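PDB 3IR4: glutaredoxin 2, which probably catalyses glutathione-dependent thiol-disulfide exchange, with a glutathione-binding thioredoxin-like domain joined to an all-helical domain of the glutathione S-transferase type. Local coordinates for residues F14-N26 with R201-L213. Numbering follows the deposited sequence.
With GSH (glutathione), chain B.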
# COMPACT_ATOMS: atom_id res chain seq x y z
N PHE A 14 3.00 2.94 0.66
CA PHE A 14 4.42 2.92 0.29
C PHE A 14 5.12 1.71 0.90
O PHE A 14 6.04 1.15 0.30
CB PHE A 14 5.07 4.24 0.70
CG PHE A 14 4.46 5.44 0.06
CD1 PHE A 14 3.57 6.24 0.75
CD2 PHE A 14 4.70 5.72 -1.27
CE1 PHE A 14 3.01 7.36 0.12
CE2 PHE A 14 4.12 6.83 -1.88
CZ PHE A 14 3.28 7.64 -1.18
N CYS A 15 4.75 1.36 2.11
CA CYS A 15 5.27 0.16 2.75
C CYS A 15 4.83 -1.11 2.03
O CYS A 15 5.62 -2.05 1.85
CB CYS A 15 4.86 0.14 4.21
SG CYS A 15 5.70 1.44 5.18
N VAL A 16 3.60 -1.15 1.56
CA VAL A 16 3.13 -2.28 0.76
C VAL A 16 3.99 -2.39 -0.50
O VAL A 16 4.40 -3.48 -0.84
CB VAL A 16 1.62 -2.16 0.46
CG1 VAL A 16 1.16 -3.24 -0.52
CG2 VAL A 16 0.81 -2.20 1.77
N LYS A 17 4.26 -1.27 -1.16
CA LYS A 17 5.11 -1.28 -2.35
C LYS A 17 6.45 -1.99 -2.05
O LYS A 17 6.90 -2.85 -2.79
CB LYS A 17 5.38 0.13 -2.87
CG LYS A 17 4.14 0.83 -3.37
CD LYS A 17 4.39 2.24 -3.83
CE LYS A 17 3.11 2.99 -3.94
NZ LYS A 17 3.24 4.31 -4.57
N ALA A 18 7.07 -1.58 -0.94
CA ALA A 18 8.37 -2.10 -0.53
C ALA A 18 8.33 -3.58 -0.21
O ALA A 18 9.33 -4.25 -0.38
CB ALA A 18 8.90 -1.33 0.66
N ARG A 19 7.19 -4.10 0.23
CA ARG A 19 7.03 -5.52 0.52
C ARG A 19 6.80 -6.37 -0.73
O ARG A 19 7.02 -7.58 -0.69
CB ARG A 19 5.85 -5.72 1.45
CG ARG A 19 6.11 -5.20 2.83
CD ARG A 19 4.85 -5.19 3.67
NE ARG A 19 4.41 -6.56 3.86
CZ ARG A 19 3.25 -6.92 4.41
NH1 ARG A 19 2.39 -6.00 4.80
NH2 ARG A 19 2.97 -8.21 4.54
N MSE A 20 6.27 -5.77 -1.79
CA MSE A 20 5.83 -6.58 -2.92
C MSE A 20 6.90 -7.43 -3.60
O MSE A 20 6.65 -8.57 -3.90
CB MSE A 20 5.13 -5.72 -3.98
CG MSE A 20 3.79 -5.19 -3.52
SE MSE A 20 2.99 -3.95 -4.78
CE MSE A 20 2.54 -5.19 -6.18
N ILE A 21 8.08 -6.87 -3.87
CA ILE A 21 9.09 -7.63 -4.60
C ILE A 21 9.58 -8.79 -3.76
O ILE A 21 9.90 -9.85 -4.30
CB ILE A 21 10.27 -6.76 -5.11
CG1 ILE A 21 9.79 -5.73 -6.15
CG2 ILE A 21 11.41 -7.63 -5.70
CD1 ILE A 21 9.28 -6.28 -7.42
N PHE A 22 9.67 -8.62 -2.44
CA PHE A 22 10.07 -9.73 -1.58
C PHE A 22 9.14 -10.91 -1.80
O PHE A 22 9.54 -12.07 -1.90
CB PHE A 22 10.09 -9.33 -0.12
CG PHE A 22 11.22 -8.41 0.24
CD1 PHE A 22 12.49 -8.90 0.50
CD2 PHE A 22 11.01 -7.04 0.32
CE1 PHE A 22 13.52 -8.06 0.84
CE2 PHE A 22 12.07 -6.20 0.66
CZ PHE A 22 13.32 -6.72 0.94
N GLY A 23 7.84 -10.65 -1.84
CA GLY A 23 6.89 -11.70 -2.04
C GLY A 23 6.94 -12.31 -3.41
O GLY A 23 6.96 -13.54 -3.58
N LEU A 24 6.98 -11.47 -4.42
CA LEU A 24 6.97 -11.94 -5.80
C LEU A 24 8.19 -12.80 -6.15
O LEU A 24 8.09 -13.69 -6.98
CB LEU A 24 6.87 -10.77 -6.80
CG LEU A 24 5.56 -10.00 -6.72
CD1 LEU A 24 5.61 -8.66 -7.46
CD2 LEU A 24 4.40 -10.84 -7.21
N LYS A 25 9.33 -12.47 -5.56
CA LYS A 25 10.59 -13.17 -5.82
C LYS A 25 10.93 -14.20 -4.74
O LYS A 25 11.98 -14.84 -4.82
CB LYS A 25 11.75 -12.18 -5.95
CG LYS A 25 11.54 -11.18 -7.09
CD LYS A 25 12.79 -10.40 -7.44
CE LYS A 25 13.75 -11.14 -8.34
NZ LYS A 25 15.03 -10.37 -8.55
N ASN A 26 10.08 -14.36 -3.73
CA ASN A 26 10.33 -15.27 -2.62
C ASN A 26 11.66 -15.00 -1.92
O ASN A 26 12.40 -15.90 -1.59
CB ASN A 26 10.20 -16.74 -3.06
CG ASN A 26 8.90 -17.00 -3.81
OD1 ASN A 26 7.85 -16.65 -3.35
ND2 ASN A 26 8.99 -17.54 -5.00
N ARG A 201 -6.61 -8.22 -7.80
CA ARG A 201 -6.43 -8.00 -6.37
C ARG A 201 -6.12 -9.31 -5.66
O ARG A 201 -5.18 -9.40 -4.88
CB ARG A 201 -7.73 -7.42 -5.83
CG ARG A 201 -7.86 -7.27 -4.32
CD ARG A 201 -9.31 -7.16 -3.91
NE ARG A 201 -10.00 -8.42 -4.09
CZ ARG A 201 -11.31 -8.55 -4.26
NH1 ARG A 201 -12.09 -7.48 -4.25
NH2 ARG A 201 -11.85 -9.74 -4.42
N ASP A 202 -6.92 -10.34 -5.92
CA ASP A 202 -6.77 -11.61 -5.24
C ASP A 202 -5.48 -12.30 -5.60
O ASP A 202 -4.76 -12.82 -4.74
CB ASP A 202 -7.96 -12.51 -5.54
CG ASP A 202 -9.25 -12.06 -4.89
OD1 ASP A 202 -9.23 -11.19 -4.00
OD2 ASP A 202 -10.31 -12.57 -5.32
N ASN A 203 -5.16 -12.32 -6.88
CA ASN A 203 -3.94 -12.98 -7.31
C ASN A 203 -2.70 -12.26 -6.81
O ASN A 203 -1.76 -12.87 -6.33
CB ASN A 203 -3.87 -13.10 -8.82
CG ASN A 203 -2.51 -13.59 -9.24
OD1 ASN A 203 -2.21 -14.77 -9.04
ND2 ASN A 203 -1.65 -12.68 -9.68
N MSE A 204 -2.71 -10.93 -6.93
CA MSE A 204 -1.55 -10.18 -6.50
C MSE A 204 -1.33 -10.30 -4.98
O MSE A 204 -0.18 -10.36 -4.55
CB MSE A 204 -1.65 -8.73 -6.92
CG MSE A 204 -1.55 -8.54 -8.40
SE MSE A 204 0.03 -9.17 -9.27
CE MSE A 204 1.23 -8.35 -8.22
N ALA A 205 -2.39 -10.35 -4.18
CA ALA A 205 -2.21 -10.56 -2.75
C ALA A 205 -1.51 -11.91 -2.51
O ALA A 205 -0.58 -12.00 -1.69
CB ALA A 205 -3.53 -10.50 -2.05
N LYS A 206 -1.92 -12.96 -3.21
CA LYS A 206 -1.31 -14.27 -3.08
C LYS A 206 0.15 -14.26 -3.48
O LYS A 206 1.01 -14.68 -2.71
CB LYS A 206 -2.09 -15.31 -3.87
CG LYS A 206 -3.43 -15.67 -3.21
CD LYS A 206 -4.27 -16.66 -3.99
CE LYS A 206 -5.63 -16.92 -3.32
NZ LYS A 206 -6.36 -18.07 -3.92
N GLN A 207 0.43 -13.72 -4.66
CA GLN A 207 1.80 -13.77 -5.19
C GLN A 207 2.75 -12.87 -4.43
O GLN A 207 3.95 -13.17 -4.32
CB GLN A 207 1.81 -13.46 -6.67
CG GLN A 207 1.12 -14.50 -7.55
CD GLN A 207 1.41 -14.29 -9.01
OE1 GLN A 207 1.12 -13.21 -9.56
NE2 GLN A 207 2.00 -15.29 -9.63
N THR A 208 2.26 -11.74 -3.90
CA THR A 208 3.09 -10.81 -3.12
C THR A 208 3.21 -11.20 -1.65
O THR A 208 4.02 -10.63 -0.96
CB THR A 208 2.59 -9.36 -3.18
OG1 THR A 208 1.31 -9.28 -2.53
CG2 THR A 208 2.58 -8.79 -4.59
N GLN A 209 2.43 -12.18 -1.17
CA GLN A 209 2.46 -12.55 0.27
C GLN A 209 2.02 -11.38 1.13
O GLN A 209 2.58 -11.15 2.21
CB GLN A 209 3.84 -13.05 0.73
CG GLN A 209 4.31 -14.32 0.06
CD GLN A 209 3.62 -15.58 0.53
OE1 GLN A 209 2.67 -15.56 1.30
NE2 GLN A 209 4.10 -16.71 0.05
N ILE A 210 1.05 -10.61 0.65
CA ILE A 210 0.52 -9.47 1.41
C ILE A 210 -0.97 -9.67 1.54
O ILE A 210 -1.67 -9.89 0.56
CB ILE A 210 0.84 -8.13 0.71
CG1 ILE A 210 2.35 -7.92 0.58
CG2 ILE A 210 0.14 -6.98 1.43
CD1 ILE A 210 2.77 -6.83 -0.39
N ASN A 211 -1.46 -9.60 2.77
CA ASN A 211 -2.87 -9.84 3.05
C ASN A 211 -3.80 -8.78 2.58
O ASN A 211 -3.50 -7.60 2.62
CB ASN A 211 -3.04 -9.99 4.58
CG ASN A 211 -2.83 -8.66 5.36
OD1 ASN A 211 -1.83 -7.92 5.17
ND2 ASN A 211 -3.71 -8.39 6.28
N LEU A 212 -4.99 -9.21 2.16
CA LEU A 212 -6.09 -8.28 1.95
C LEU A 212 -6.73 -8.02 3.33
O LEU A 212 -6.49 -8.76 4.30
CB LEU A 212 -7.10 -8.82 0.98
CG LEU A 212 -6.54 -9.10 -0.41
CD1 LEU A 212 -7.62 -9.69 -1.29
CD2 LEU A 212 -5.95 -7.86 -1.04
N LEU A 213 -7.54 -6.99 3.40
CA LEU A 213 -8.10 -6.49 4.67
C LEU A 213 -9.59 -6.71 4.83
O LEU A 213 -10.21 -6.19 5.75
CB LEU A 213 -7.82 -4.99 4.76
CG LEU A 213 -6.35 -4.57 4.56
CD1 LEU A 213 -6.23 -3.05 4.54
CD2 LEU A 213 -5.41 -5.20 5.58
N1 GSH B . 8.44 9.07 -0.74
CA1 GSH B . 8.25 8.08 0.34
C1 GSH B . 8.36 6.69 -0.22
O11 GSH B . 8.08 6.54 -1.44
O12 GSH B . 8.71 5.77 0.54
CB1 GSH B . 6.89 8.32 0.97
CG1 GSH B . 6.74 7.52 2.27
CD1 GSH B . 5.60 7.98 3.15
OE1 GSH B . 4.77 8.96 2.73
N2 GSH B . 5.40 7.38 4.30
CA2 GSH B . 4.47 7.83 5.33
C2 GSH B . 5.22 8.36 6.50
O2 GSH B . 6.36 7.77 6.86
CB2 GSH B . 3.52 6.69 5.77
SG2 GSH B . 2.38 6.07 4.49
N3 GSH B . 4.72 9.36 7.18
CA3 GSH B . 5.50 10.11 8.14
C3 GSH B . 4.89 9.95 9.48
O31 GSH B . 4.03 9.03 9.65
O32 GSH B . 5.27 10.73 10.39
O HOH W 1 5.94 -9.62 0.71
O HOH W 2 0.31 -7.21 6.59
O HOH W 3 0.62 -9.99 4.95
O HOH W 4 4.15 -11.46 4.46
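Gly23 of helix 14-25 meets the C-terminal end of helix 201-208 backbone to backbone: its CA lies 3.2 Å from Thr208 O, and the angle of 165° at the hydrogen marks a nearly straight CA-H...O contact. The short helix axes approach to 8.1 Å and cross at 76°, a closeness that the absent side chain of Gly23 permits. Beside this crossing, Thr208 CG2 sits 3.8 Å from Leu24 CD2 and also touches selenomethionine Met20, whose CE reaches the CE of selenomethionine Met204. Ile210 inserts next: its CD1 packs 3.7 Å from Met20 CG and against Val16 CG1, while its CG1 lies 3.9 Å above one face of the Arg19 guanidinium, offset toward the rim. The Arg19 chain bends at chi3 (65°), which lays the guanidinium across Ile210.

No direct hydrogen bond crosses the contact; waters make the polar link. One donates to both Arg19 O and Thr208 O, while two others join Arg19 NH1 to Asn211 OD1 and Arg19 NH2 to Asn211 N. In the next shell, Thr208 OG1 donates to Met204 O (2.7 Å), tying the hydroxyl back into its own helix and turning the methyl to the interface. Gln209, with positive phi, closes that helix in a Schellman motif, and the chain then delivers Ile210. Phe179 of helix 173-185 touches both selenomethionines. Helix 14-25 also bears Phe14, whose ring carries glutathione CB1 over one face.

The thioredoxin-like and helical domains are thus joined here by apolar packing and the close Gly23 backbone approach, with bordering polar atoms bridged through water.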